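Local atomic coordinates of putative secreted cellulose binding protein (PDB entry 4OY7), a protein that cleaves glycosidic bonds in cellulose oxidatively with the help of a copper ion, this chain being the lytic polysaccharide monooxygenase domain (family AA10) of a longer secreted protein. Residues P121-T126 / D169-M174; T92-G97 / L160-G165; G61-G66 / L129-L134; L68-D73 / A81-R86; D113-L118 / Q175-D180. All blocks are in the same frame, centred on the assembly; numbering follows the deposited sequence.

Contact 1: P121-T126 / D169-M174; sequences PGWSPT and DALIFM
The indole of W123 meets the strand 169-174 through the far corner of its six-membered ring: CZ3 lies 3.9 Å from L171 CB, and CH2 is nearly as close to the same carbon. The approach to the ring is oblique. Over one face, towards its rim, sits P125 N of the ring's own loop. W123 NE1 is hydrogen-bonded to the carbonyl of E128, which fixes how the ring is turned. With CG anti to the backbone N (chi1 -176°), the indole is carried to L171. The W123 carbonyl and D169 O, both acceptors, are 3.7 Å apart and share one water, which donates to W123 O at 2.9 Å and to D169 O at 2.7 Å. P125 adds a second foothold, its CD 3.7 Å from D169 CB, the two side chains roughly perpendicular. Loss of the indole, as with an alanine here, would probably open a gap beside L171 CB and leave the E128 carbonyl without its donor. Here the loop between strands 112-119 and 134-141 packs by W123 and P125 on strand 168-178 of the immunoglobulin-like β-sandwich of AA10 enzymes.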
# COMPACT_ATOMS: atom_id res chain seq x y z
N PRO A 121 7.65 12.37 -11.03
CA PRO A 121 7.95 13.70 -10.54
C PRO A 121 6.83 14.67 -10.91
O PRO A 121 6.32 14.65 -12.05
CB PRO A 121 9.24 14.07 -11.28
CG PRO A 121 9.82 12.78 -11.69
CD PRO A 121 8.69 11.86 -11.95
N GLY A 122 6.48 15.53 -9.97
CA GLY A 122 5.45 16.52 -10.20
C GLY A 122 4.09 16.09 -9.72
O GLY A 122 3.24 16.94 -9.46
N TRP A 123 3.85 14.78 -9.62
CA TRP A 123 2.60 14.30 -9.06
C TRP A 123 2.56 14.59 -7.58
O TRP A 123 3.52 14.33 -6.87
CB TRP A 123 2.43 12.80 -9.28
CG TRP A 123 1.12 12.27 -8.79
CD1 TRP A 123 -0.04 12.18 -9.50
CD2 TRP A 123 0.83 11.77 -7.48
NE1 TRP A 123 -1.04 11.65 -8.72
CE2 TRP A 123 -0.53 11.37 -7.48
CE3 TRP A 123 1.59 11.58 -6.32
CZ2 TRP A 123 -1.15 10.81 -6.36
CZ3 TRP A 123 0.96 11.01 -5.20
CH2 TRP A 123 -0.38 10.63 -5.24
N SER A 124 1.43 15.10 -7.11
CA SER A 124 1.21 15.26 -5.68
C SER A 124 -0.13 14.64 -5.25
O SER A 124 -1.09 14.54 -6.06
CB SER A 124 1.31 16.72 -5.28
OG SER A 124 0.11 17.39 -5.63
N PRO A 125 -0.23 14.27 -3.97
CA PRO A 125 -1.35 13.48 -3.49
C PRO A 125 -2.72 14.16 -3.41
O PRO A 125 -3.68 13.47 -3.15
CB PRO A 125 -0.88 13.01 -2.10
CG PRO A 125 0.11 14.01 -1.68
CD PRO A 125 0.82 14.39 -2.94
N THR A 126 -2.80 15.46 -3.67
CA THR A 126 -4.11 16.09 -3.85
C THR A 126 -4.67 15.87 -5.27
O THR A 126 -5.80 16.21 -5.52
CB THR A 126 -4.11 17.59 -3.51
OG1 THR A 126 -3.10 18.25 -4.26
CG2 THR A 126 -3.87 17.78 -2.01
N ASP A 169 6.41 15.05 -1.82
CA ASP A 169 5.55 13.91 -1.61
C ASP A 169 5.49 13.03 -2.85
O ASP A 169 5.65 13.51 -3.97
CB ASP A 169 4.11 14.37 -1.29
CG ASP A 169 3.95 15.00 0.09
OD1 ASP A 169 4.79 14.76 0.98
OD2 ASP A 169 2.93 15.70 0.30
N ALA A 170 5.20 11.76 -2.62
CA ALA A 170 5.05 10.78 -3.70
C ALA A 170 4.23 9.63 -3.11
O ALA A 170 3.87 9.65 -1.95
CB ALA A 170 6.42 10.31 -4.18
N LEU A 171 3.96 8.61 -3.91
CA LEU A 171 3.30 7.42 -3.40
C LEU A 171 3.93 6.20 -4.07
O LEU A 171 4.28 6.22 -5.25
CB LEU A 171 1.82 7.53 -3.69
CG LEU A 171 0.90 6.39 -3.32
CD1 LEU A 171 -0.49 7.02 -3.16
CD2 LEU A 171 0.90 5.31 -4.40
N ILE A 172 4.11 5.14 -3.30
CA ILE A 172 4.56 3.85 -3.84
C ILE A 172 3.36 2.92 -3.87
O ILE A 172 2.77 2.62 -2.83
CB ILE A 172 5.70 3.23 -2.99
CG1 ILE A 172 6.98 4.08 -3.13
CG2 ILE A 172 6.01 1.81 -3.41
CD1 ILE A 172 8.02 3.80 -2.08
N PHE A 173 3.03 2.46 -5.07
CA PHE A 173 1.93 1.52 -5.29
C PHE A 173 2.51 0.16 -5.60
O PHE A 173 3.47 0.05 -6.40
CB PHE A 173 1.07 1.95 -6.48
CG PHE A 173 0.17 0.87 -6.98
CD1 PHE A 173 -0.93 0.44 -6.23
CD2 PHE A 173 0.41 0.26 -8.20
CE1 PHE A 173 -1.75 -0.56 -6.70
CE2 PHE A 173 -0.41 -0.76 -8.66
CZ PHE A 173 -1.47 -1.19 -7.89
N MET A 174 1.98 -0.87 -4.95
CA MET A 174 2.40 -2.24 -5.22
C MET A 174 1.22 -3.11 -5.55
O MET A 174 0.13 -2.98 -4.94
CB MET A 174 3.16 -2.86 -4.05
CG MET A 174 4.19 -1.96 -3.44
SD MET A 174 5.19 -2.86 -2.23
CE MET A 174 5.96 -1.47 -1.42
O HOH W 1 4.82 15.95 -4.83

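Contact 2: T92-G97 / L160-G165; sequences THLTSG and LALPSG
S96 and P163 make the strongest polar link: S96 OG donates to P163 O at 2.7 Å, lying in the carbonyl plane on a lone pair, with a C=O...donor angle of 127°. The hydroxyl reaches this position because OG stands anti to the backbone N of S96 (chi1 178°), and it is also hydrogen-bonded to the backbone N of R166, just beyond the segment 160-165. The amide of G97 adds two bonds from one hydrogen, to P163 O at 3.1 Å and to L162 O at 3.2 Å; both are weak and bent, as expected of a shared donor. L162 O is held further by a water that donates to it at 2.7 Å and, weakly, to G97 O. G97 itself has a positive phi, and a side chain there would crowd S164 OG, which lies 3.7 Å from G97 CA. Beneath the polar layer L162 turns its branches inward: CD1 packs 3.6 Å from T95 O and 4.2 Å from L94 CB, while CD2 meets L94 CD1, the two leucine side chains crossing nearly at right angles. Were S96 replaced by a valine, the hydroxyl would be gone, and P163 O and the amide of R166 would probably both lose a partner. The chemistry is thus asymmetric: one short hydroxyl bond, backed by bifurcated and water-mediated ones, fastens two turns above a buried leucine pair beside strands 92-94 and 155-161, which belong to the two sheets.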
# COMPACT_ATOMS: atom_id res chain seq x y z
N THR A 92 5.82 7.99 5.21
CA THR A 92 7.17 7.57 5.52
C THR A 92 8.17 8.54 4.88
O THR A 92 8.08 8.83 3.68
CB THR A 92 7.43 6.16 5.01
OG1 THR A 92 6.45 5.26 5.57
CG2 THR A 92 8.83 5.66 5.41
N HIS A 93 9.11 8.99 5.69
CA HIS A 93 10.14 9.92 5.24
C HIS A 93 11.30 9.13 4.66
O HIS A 93 11.85 8.24 5.33
CB HIS A 93 10.56 10.80 6.43
CG HIS A 93 9.46 11.70 6.91
ND1 HIS A 93 9.48 13.06 6.72
CD2 HIS A 93 8.29 11.42 7.53
CE1 HIS A 93 8.36 13.59 7.21
NE2 HIS A 93 7.62 12.61 7.70
N LEU A 94 11.64 9.44 3.41
CA LEU A 94 12.67 8.71 2.65
C LEU A 94 13.75 9.61 2.12
O LEU A 94 13.56 10.81 1.96
CB LEU A 94 12.05 8.06 1.42
CG LEU A 94 10.92 7.09 1.67
CD1 LEU A 94 10.39 6.55 0.36
CD2 LEU A 94 11.42 5.97 2.56
N THR A 95 14.90 8.99 1.82
CA THR A 95 15.99 9.70 1.18
C THR A 95 16.09 9.25 -0.26
O THR A 95 16.41 8.09 -0.56
CB THR A 95 17.31 9.46 1.92
OG1 THR A 95 17.15 9.80 3.30
CG2 THR A 95 18.42 10.34 1.32
N SER A 96 15.88 10.20 -1.18
CA SER A 96 16.09 9.95 -2.59
C SER A 96 17.55 9.52 -2.79
O SER A 96 18.47 10.14 -2.28
CB SER A 96 15.79 11.21 -3.39
OG SER A 96 16.03 11.03 -4.76
N GLY A 97 17.72 8.42 -3.51
CA GLY A 97 19.02 7.84 -3.76
C GLY A 97 19.43 6.70 -2.83
O GLY A 97 20.38 6.00 -3.15
N LEU A 160 14.94 -2.06 -1.93
CA LEU A 160 14.58 -1.14 -3.02
C LEU A 160 15.55 0.05 -3.10
O LEU A 160 15.66 0.81 -2.14
CB LEU A 160 13.15 -0.63 -2.82
CG LEU A 160 12.65 0.50 -3.75
CD1 LEU A 160 12.74 0.09 -5.22
CD2 LEU A 160 11.25 0.94 -3.30
N ALA A 161 16.20 0.22 -4.26
CA ALA A 161 17.09 1.36 -4.51
C ALA A 161 16.24 2.51 -5.00
O ALA A 161 15.69 2.44 -6.11
CB ALA A 161 18.14 0.99 -5.55
N LEU A 162 16.05 3.53 -4.17
CA LEU A 162 15.13 4.61 -4.49
C LEU A 162 15.79 5.53 -5.51
O LEU A 162 16.96 5.88 -5.37
CB LEU A 162 14.78 5.41 -3.22
CG LEU A 162 14.06 4.60 -2.14
CD1 LEU A 162 14.21 5.26 -0.77
CD2 LEU A 162 12.58 4.45 -2.53
N PRO A 163 15.05 5.94 -6.55
CA PRO A 163 15.64 6.86 -7.53
C PRO A 163 16.19 8.14 -6.88
O PRO A 163 15.65 8.60 -5.86
CB PRO A 163 14.46 7.21 -8.44
CG PRO A 163 13.46 6.17 -8.23
CD PRO A 163 13.65 5.63 -6.86
N SER A 164 17.28 8.64 -7.46
CA SER A 164 17.83 9.97 -7.18
C SER A 164 17.01 11.06 -7.85
O SER A 164 16.16 10.77 -8.71
CB SER A 164 19.25 10.06 -7.69
OG SER A 164 20.08 9.17 -7.00
N GLY A 165 17.26 12.30 -7.44
CA GLY A 165 16.64 13.47 -8.07
C GLY A 165 15.19 13.69 -7.69
O GLY A 165 14.50 14.43 -8.38
O HOH W 2 19.20 4.56 -6.00

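Contact 3: G61-G66 / L129-L134; sequences GYVPDG and LGWDDL
V63 and W131 join two long loops that run outside the immunoglobulin-like β-sandwich, the second of them making a short 3-10 turn at 131-133. W131 has the largest share of the contact, and its side chain can be followed outward. CB and CG pass beside D65 OD1 at about 4.1 Å, and CD1 lies equally near D65 OD1 and V63 O. At NE1 the indole donates to V63 O at 2.9 Å, with an N-H...O angle of 149°; the oxygen is practically in the ring plane, so this bond fixes the rotation of the indole. Beyond it, CZ2 rests 3.9 Å from V63 CB, and the far rim reaches F173, whose plane is about perpendicular, and Q175 of strand 168-178. Next to this, G66 N donates to L129 O at 2.9 Å, tying the backbones together. D133, at the end of the turn, reaches back to G130 just before it, its OD1 accepting G130 N at 2.9 Å on the anti lone pair. D65 has its CG beside its own backbone N (chi1 -69°): OD2 reaches the turn through a water that accepts from D132 N, while OD1 accepts W131 N at 3.1 Å, met from above the carboxylate plane.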
# COMPACT_ATOMS: atom_id res chain seq x y z
N GLY A 61 -6.78 -0.21 -17.70
CA GLY A 61 -7.85 -0.68 -18.55
C GLY A 61 -8.81 -1.59 -17.80
O GLY A 61 -9.91 -1.85 -18.30
N TYR A 62 -8.37 -2.10 -16.64
CA TYR A 62 -9.19 -2.96 -15.77
C TYR A 62 -9.44 -2.35 -14.36
O TYR A 62 -10.58 -2.35 -13.90
CB TYR A 62 -8.54 -4.35 -15.65
CG TYR A 62 -9.23 -5.19 -14.63
CD1 TYR A 62 -10.53 -5.64 -14.85
CD2 TYR A 62 -8.63 -5.47 -13.41
CE1 TYR A 62 -11.20 -6.38 -13.90
CE2 TYR A 62 -9.28 -6.21 -12.46
CZ TYR A 62 -10.57 -6.65 -12.70
OH TYR A 62 -11.24 -7.40 -11.77
N VAL A 63 -8.38 -1.91 -13.67
CA VAL A 63 -8.48 -1.19 -12.36
C VAL A 63 -8.65 0.28 -12.70
O VAL A 63 -7.76 0.88 -13.30
CB VAL A 63 -7.25 -1.47 -11.45
CG1 VAL A 63 -7.35 -0.83 -10.06
CG2 VAL A 63 -7.04 -2.96 -11.30
N PRO A 64 -9.82 0.87 -12.39
CA PRO A 64 -10.03 2.25 -12.84
C PRO A 64 -9.09 3.25 -12.19
O PRO A 64 -8.70 3.05 -11.04
CB PRO A 64 -11.49 2.53 -12.45
CG PRO A 64 -12.12 1.18 -12.46
CD PRO A 64 -11.07 0.26 -11.90
N ASP A 65 -8.70 4.29 -12.93
CA ASP A 65 -7.92 5.38 -12.33
C ASP A 65 -8.64 5.87 -11.09
O ASP A 65 -9.86 5.90 -11.05
CB ASP A 65 -7.69 6.56 -13.28
CG ASP A 65 -6.75 6.25 -14.44
OD1 ASP A 65 -5.89 5.38 -14.32
OD2 ASP A 65 -6.87 6.93 -15.49
N GLY A 66 -7.87 6.19 -10.06
CA GLY A 66 -8.44 6.71 -8.83
C GLY A 66 -8.98 5.67 -7.88
O GLY A 66 -9.55 6.05 -6.86
N LEU A 129 -4.73 9.55 -8.34
CA LEU A 129 -3.71 8.56 -8.67
C LEU A 129 -4.20 7.69 -9.82
O LEU A 129 -5.10 6.86 -9.67
CB LEU A 129 -3.38 7.69 -7.46
CG LEU A 129 -2.36 6.60 -7.72
CD1 LEU A 129 -1.02 7.27 -7.96
CD2 LEU A 129 -2.30 5.63 -6.55
N GLY A 130 -3.63 7.91 -11.00
CA GLY A 130 -3.92 7.07 -12.16
C GLY A 130 -2.70 6.24 -12.54
O GLY A 130 -1.57 6.53 -12.15
N TRP A 131 -2.94 5.22 -13.36
CA TRP A 131 -1.85 4.44 -13.95
C TRP A 131 -0.83 5.32 -14.69
O TRP A 131 0.36 5.05 -14.63
CB TRP A 131 -2.42 3.33 -14.87
CG TRP A 131 -3.17 2.28 -14.13
CD1 TRP A 131 -4.53 2.19 -13.97
CD2 TRP A 131 -2.61 1.21 -13.35
NE1 TRP A 131 -4.84 1.12 -13.19
CE2 TRP A 131 -3.69 0.48 -12.81
CE3 TRP A 131 -1.31 0.75 -13.12
CZ2 TRP A 131 -3.50 -0.64 -12.01
CZ3 TRP A 131 -1.13 -0.36 -12.32
CH2 TRP A 131 -2.21 -1.04 -11.78
N ASP A 132 -1.26 6.37 -15.38
CA ASP A 132 -0.28 7.21 -16.10
C ASP A 132 0.51 8.16 -15.19
O ASP A 132 1.34 8.92 -15.67
CB ASP A 132 -0.92 7.97 -17.27
CG ASP A 132 -1.80 9.12 -16.85
OD1 ASP A 132 -2.17 9.22 -15.66
OD2 ASP A 132 -2.16 9.95 -17.74
N ASP A 133 0.23 8.13 -13.91
CA ASP A 133 1.05 8.85 -12.94
C ASP A 133 2.09 7.94 -12.28
O ASP A 133 2.86 8.43 -11.46
CB ASP A 133 0.16 9.41 -11.86
CG ASP A 133 -0.89 10.31 -12.40
OD1 ASP A 133 -2.08 10.05 -12.10
OD2 ASP A 133 -0.54 11.26 -13.15
N LEU A 134 2.10 6.66 -12.63
CA LEU A 134 2.97 5.66 -11.98
C LEU A 134 3.99 5.11 -12.95
O LEU A 134 3.67 4.89 -14.13
CB LEU A 134 2.14 4.49 -11.47
CG LEU A 134 1.36 4.75 -10.19
CD1 LEU A 134 0.33 3.65 -9.99
CD2 LEU A 134 2.27 4.93 -8.98
O HOH W 3 -3.91 6.96 -16.21

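Contact 4: L68-D73 / A81-R86; sequences LCSAGD and AYNAAR
C69 CA and N83 CA are 5.4 Å apart, where the 3-10 segments 68-69 and 81-83 meet, and the chain after S70 curls through three successive positive-phi residues, A71 to D73. Both segments belong to the long loop between strands 51-52 and 92-94, which this contact folds on itself. The amide of N83 lies between them, its CG beside its own backbone N (chi1 -65°). OD1 faces C69, accepting C69 N at 3.0 Å in a weak, bent bond of 127° and lying 3.2 Å from C69 CB. ND2 donates to S70 OG at 2.8 Å and 150°, a straighter bond, with the oxygen close to the amide plane. S70 OG in turn donates to D73 OD1 at 2.7 Å, approaching from well above the carboxylate plane; T67 O is a second acceptor near the same hydroxyl, whose single hydrogen the two must share. A water completes a small ring, donating to D73 OD2 at 2.7 Å and accepting from N83 ND2 at 3.1 Å, so both hydrogens of the amide nitrogen are employed. C69 also leans its CB on Y82 O, 3.5 Å away, and that carbonyl is taken by R10 of helix 10-18. The sulfur of C69 continues into the disulfide with C188, fastening this loop to strand 184-193. The contact therefore distinguishes the two ends of one amide: oxygen towards a backbone N-H, nitrogen towards a hydroxyl and a water. A flipped N83 would probably bring its NH2 against the C69 N-H and lose that bond, while the D73 carboxylate probably polarises the S70 hydroxyl.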
# COMPACT_ATOMS: atom_id res chain seq x y z
N LEU A 68 -6.98 2.54 -7.33
CA LEU A 68 -5.92 1.55 -7.13
C LEU A 68 -5.81 1.14 -5.66
O LEU A 68 -5.58 -0.03 -5.34
CB LEU A 68 -4.55 2.02 -7.64
CG LEU A 68 -4.27 1.78 -9.13
CD1 LEU A 68 -5.27 2.58 -9.96
CD2 LEU A 68 -2.87 2.18 -9.54
N CYS A 69 -5.96 2.11 -4.76
CA CYS A 69 -5.70 1.86 -3.34
C CYS A 69 -6.77 1.04 -2.63
O CYS A 69 -6.57 0.62 -1.49
CB CYS A 69 -5.44 3.17 -2.57
SG CYS A 69 -4.19 4.22 -3.35
N SER A 70 -7.87 0.79 -3.33
CA SER A 70 -8.93 -0.07 -2.83
C SER A 70 -9.14 -1.27 -3.75
O SER A 70 -10.23 -1.88 -3.73
CB SER A 70 -10.25 0.70 -2.71
OG SER A 70 -10.72 1.15 -3.98
N ALA A 71 -8.14 -1.62 -4.57
CA ALA A 71 -8.28 -2.76 -5.50
C ALA A 71 -9.48 -2.60 -6.41
O ALA A 71 -10.23 -3.57 -6.69
CB ALA A 71 -8.38 -4.06 -4.72
N GLY A 72 -9.70 -1.40 -6.92
CA GLY A 72 -10.81 -1.15 -7.84
C GLY A 72 -12.18 -1.24 -7.22
O GLY A 72 -13.20 -1.31 -7.92
N ASP A 73 -12.22 -1.14 -5.89
CA ASP A 73 -13.45 -1.33 -5.10
C ASP A 73 -14.10 -2.68 -5.32
O ASP A 73 -15.31 -2.84 -5.23
CB ASP A 73 -14.43 -0.15 -5.34
CG ASP A 73 -13.87 1.15 -4.81
OD1 ASP A 73 -13.39 1.19 -3.65
OD2 ASP A 73 -13.86 2.13 -5.57
N ALA A 81 -12.50 4.78 1.00
CA ALA A 81 -11.94 6.00 1.62
C ALA A 81 -10.44 6.14 1.49
O ALA A 81 -9.92 7.25 1.56
CB ALA A 81 -12.36 6.12 3.09
N TYR A 82 -9.76 5.02 1.26
CA TYR A 82 -8.30 4.97 1.19
C TYR A 82 -7.82 5.43 -0.18
O TYR A 82 -6.63 5.58 -0.38
CB TYR A 82 -7.79 3.57 1.62
CG TYR A 82 -8.19 3.31 3.05
CD1 TYR A 82 -7.41 3.75 4.11
CD2 TYR A 82 -9.43 2.74 3.36
CE1 TYR A 82 -7.80 3.58 5.42
CE2 TYR A 82 -9.83 2.57 4.67
CZ TYR A 82 -9.02 3.00 5.71
OH TYR A 82 -9.41 2.89 7.03
N ASN A 83 -8.73 5.70 -1.11
CA ASN A 83 -8.40 6.47 -2.32
C ASN A 83 -8.43 8.00 -2.18
O ASN A 83 -8.01 8.68 -3.12
CB ASN A 83 -9.33 6.07 -3.50
CG ASN A 83 -9.13 4.64 -3.92
OD1 ASN A 83 -7.99 4.22 -4.24
ND2 ASN A 83 -10.20 3.87 -3.90
N ALA A 84 -8.90 8.55 -1.06
CA ALA A 84 -9.04 10.00 -0.91
C ALA A 84 -7.76 10.72 -1.28
O ALA A 84 -6.68 10.41 -0.78
CB ALA A 84 -9.47 10.35 0.51
N ALA A 85 -7.89 11.68 -2.19
CA ALA A 85 -6.75 12.42 -2.71
C ALA A 85 -6.45 13.59 -1.76
O ALA A 85 -6.87 14.76 -1.99
CB ALA A 85 -7.05 12.92 -4.12
N ARG A 86 -5.75 13.24 -0.68
CA ARG A 86 -5.42 14.15 0.42
C ARG A 86 -3.92 14.13 0.66
O ARG A 86 -3.26 13.12 0.42
CB ARG A 86 -6.09 13.66 1.70
CG ARG A 86 -7.59 13.72 1.72
CD ARG A 86 -8.15 13.04 2.95
NE ARG A 86 -7.86 13.86 4.12
CZ ARG A 86 -8.78 14.30 4.98
NH1 ARG A 86 -10.07 14.01 4.82
NH2 ARG A 86 -8.39 15.03 6.01
O HOH W 4 -13.16 4.51 -4.55

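Contact 5: D113-L118 / Q175-D180; sequences DFRVYL and QWVRSD
F114 and W176 stack side by side on one face of the sheet, pointing the same way: the phenyl and the five-membered ring of the indole are offset, centroids 3.9 Å apart and planes at 15°. Between the two rings the closest approach is F114 CZ to W176 NE1, 3.3 Å. Beneath them the strands pair antiparallel. F114 and W176 are the non-hydrogen-bonded pair, flanked by D113-V177 and R115-Q175, each with two backbone bonds; R115 N to Q175 O, at 2.8 Å and 176°, is almost straight. On the other face the extended arm of R115 lies across V177, whose CG2 sits over one face of the guanidinium, 3.6 Å from NE. A water then joins three side chains, 2.6 Å from Q175 OE1 and hydrogen-bonded also to Y117 OH and R115 NH1. Further out, the carbonyl of G57 accepts from R115 NH1, R58 O and N184 OD1 take Q175 NE2, and T141 holds D113 OD1. On the stacked face Y104 and F185 meet W176. R178 clasps D180 with NE and NH2 and also pairs with E183. The W176 side chain is about 4 Å from that of H110 and about 5 Å from the bound copper at their nearest atoms. W176, backed by F114 and the strand pair, thus belongs to the second shell of the histidine-brace copper site, where H1 and H110 bind the metal.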
# COMPACT_ATOMS: atom_id res chain seq x y z
N ASP A 113 4.68 -12.35 -7.72
CA ASP A 113 5.51 -11.15 -7.94
C ASP A 113 4.93 -9.97 -7.21
O ASP A 113 3.69 -9.77 -7.19
CB ASP A 113 5.53 -10.74 -9.42
CG ASP A 113 6.27 -11.67 -10.31
OD1 ASP A 113 7.00 -12.53 -9.83
OD2 ASP A 113 6.10 -11.50 -11.55
N PHE A 114 5.81 -9.13 -6.69
CA PHE A 114 5.45 -7.81 -6.24
C PHE A 114 5.89 -6.79 -7.27
O PHE A 114 7.10 -6.61 -7.53
CB PHE A 114 6.12 -7.55 -4.90
CG PHE A 114 5.62 -8.44 -3.81
CD1 PHE A 114 6.23 -9.66 -3.55
CD2 PHE A 114 4.54 -8.07 -3.03
CE1 PHE A 114 5.77 -10.51 -2.54
CE2 PHE A 114 4.06 -8.90 -2.03
CZ PHE A 114 4.68 -10.12 -1.77
N ARG A 115 4.91 -6.12 -7.86
CA ARG A 115 5.17 -5.08 -8.87
C ARG A 115 5.14 -3.78 -8.14
O ARG A 115 4.08 -3.39 -7.62
CB ARG A 115 4.10 -5.10 -9.95
CG ARG A 115 4.12 -6.36 -10.78
CD ARG A 115 2.95 -6.47 -11.71
NE ARG A 115 2.89 -7.75 -12.41
CZ ARG A 115 1.90 -8.09 -13.22
NH1 ARG A 115 0.90 -7.23 -13.48
NH2 ARG A 115 1.94 -9.28 -13.82
N VAL A 116 6.28 -3.09 -8.15
CA VAL A 116 6.47 -1.88 -7.35
C VAL A 116 6.58 -0.65 -8.26
O VAL A 116 7.42 -0.60 -9.15
CB VAL A 116 7.73 -2.01 -6.47
CG1 VAL A 116 7.94 -0.73 -5.65
CG2 VAL A 116 7.69 -3.26 -5.57
N TYR A 117 5.73 0.34 -8.00
CA TYR A 117 5.61 1.57 -8.80
C TYR A 117 5.78 2.84 -7.99
O TYR A 117 5.39 2.91 -6.82
CB TYR A 117 4.25 1.65 -9.50
CG TYR A 117 3.80 0.46 -10.31
CD1 TYR A 117 3.32 -0.69 -9.70
CD2 TYR A 117 3.76 0.52 -11.68
CE1 TYR A 117 2.86 -1.77 -10.46
CE2 TYR A 117 3.31 -0.54 -12.46
CZ TYR A 117 2.83 -1.68 -11.84
OH TYR A 117 2.41 -2.74 -12.65
N LEU A 118 6.30 3.89 -8.62
CA LEU A 118 6.45 5.19 -7.94
C LEU A 118 5.82 6.28 -8.78
O LEU A 118 5.96 6.30 -9.98
CB LEU A 118 7.92 5.50 -7.75
CG LEU A 118 8.32 6.79 -7.05
CD1 LEU A 118 7.88 6.81 -5.58
CD2 LEU A 118 9.83 6.95 -7.17
N GLN A 175 1.43 -3.96 -6.55
CA GLN A 175 0.45 -4.98 -6.92
C GLN A 175 1.11 -6.32 -6.71
O GLN A 175 2.18 -6.63 -7.26
CB GLN A 175 -0.04 -4.81 -8.36
CG GLN A 175 -1.29 -5.62 -8.65
CD GLN A 175 -1.86 -5.33 -10.03
OE1 GLN A 175 -1.59 -4.26 -10.61
NE2 GLN A 175 -2.67 -6.25 -10.56
N TRP A 176 0.50 -7.11 -5.82
CA TRP A 176 0.97 -8.43 -5.51
C TRP A 176 0.20 -9.39 -6.40
O TRP A 176 -1.01 -9.57 -6.22
CB TRP A 176 0.70 -8.76 -4.04
CG TRP A 176 1.26 -10.06 -3.56
CD1 TRP A 176 2.17 -10.87 -4.20
CD2 TRP A 176 0.97 -10.69 -2.31
NE1 TRP A 176 2.45 -11.97 -3.41
CE2 TRP A 176 1.72 -11.88 -2.25
CE3 TRP A 176 0.14 -10.36 -1.22
CZ2 TRP A 176 1.67 -12.74 -1.16
CZ3 TRP A 176 0.08 -11.20 -0.17
CH2 TRP A 176 0.86 -12.37 -0.12
N VAL A 177 0.91 -9.97 -7.35
CA VAL A 177 0.31 -10.81 -8.39
C VAL A 177 0.63 -12.26 -8.09
O VAL A 177 1.76 -12.73 -8.26
CB VAL A 177 0.82 -10.37 -9.77
CG1 VAL A 177 0.17 -11.21 -10.88
CG2 VAL A 177 0.55 -8.88 -9.92
N ARG A 178 -0.37 -12.97 -7.58
CA ARG A 178 -0.20 -14.38 -7.29
C ARG A 178 0.07 -15.15 -8.57
O ARG A 178 -0.48 -14.84 -9.62
CB ARG A 178 -1.45 -14.96 -6.58
CG ARG A 178 -1.58 -14.49 -5.14
CD ARG A 178 -2.84 -15.04 -4.47
NE ARG A 178 -2.81 -16.50 -4.36
CZ ARG A 178 -3.79 -17.22 -3.81
NH1 ARG A 178 -4.88 -16.65 -3.32
NH2 ARG A 178 -3.71 -18.55 -3.81
N SER A 179 0.94 -16.13 -8.47
CA SER A 179 1.21 -17.03 -9.60
C SER A 179 0.28 -18.23 -9.62
O SER A 179 0.27 -18.97 -10.60
CB SER A 179 2.66 -17.48 -9.59
OG SER A 179 2.94 -18.12 -8.38
N ASP A 180 -0.52 -18.41 -8.56
CA ASP A 180 -1.38 -19.59 -8.41
C ASP A 180 -2.85 -19.26 -8.28
O ASP A 180 -3.62 -20.08 -7.82
CB ASP A 180 -0.93 -20.35 -7.17
CG ASP A 180 -1.19 -19.58 -5.87
OD1 ASP A 180 -1.27 -18.32 -5.89
OD2 ASP A 180 -1.28 -20.23 -4.81
O HOH W 5 0.11 -4.35 -12.64

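How the contacts relate
From the N terminus, the chain first enters contact 3 at 61-66. Contact 4 opens and closes directly afterwards, nested inside the loop contact 3 will close and in series with contacts 1, 2 and 5. Contact 2 opens at 92-97, contact 5 at 113-118 and contact 1 at 121-126. Contact 3 closes at 129-134, crossing all three. Contact 2 closes at 160-165, crossing contacts 1 and 5, before contact 1 shuts at 169-174, nested within contact 5, which closes last at 175-180. Contacts 1 and 5 share strand 168-178; contact 3 ties the 53-91 loop to the loop before strand 134-141, contact 4 folds the former on itself, and contact 2 links the two sheets.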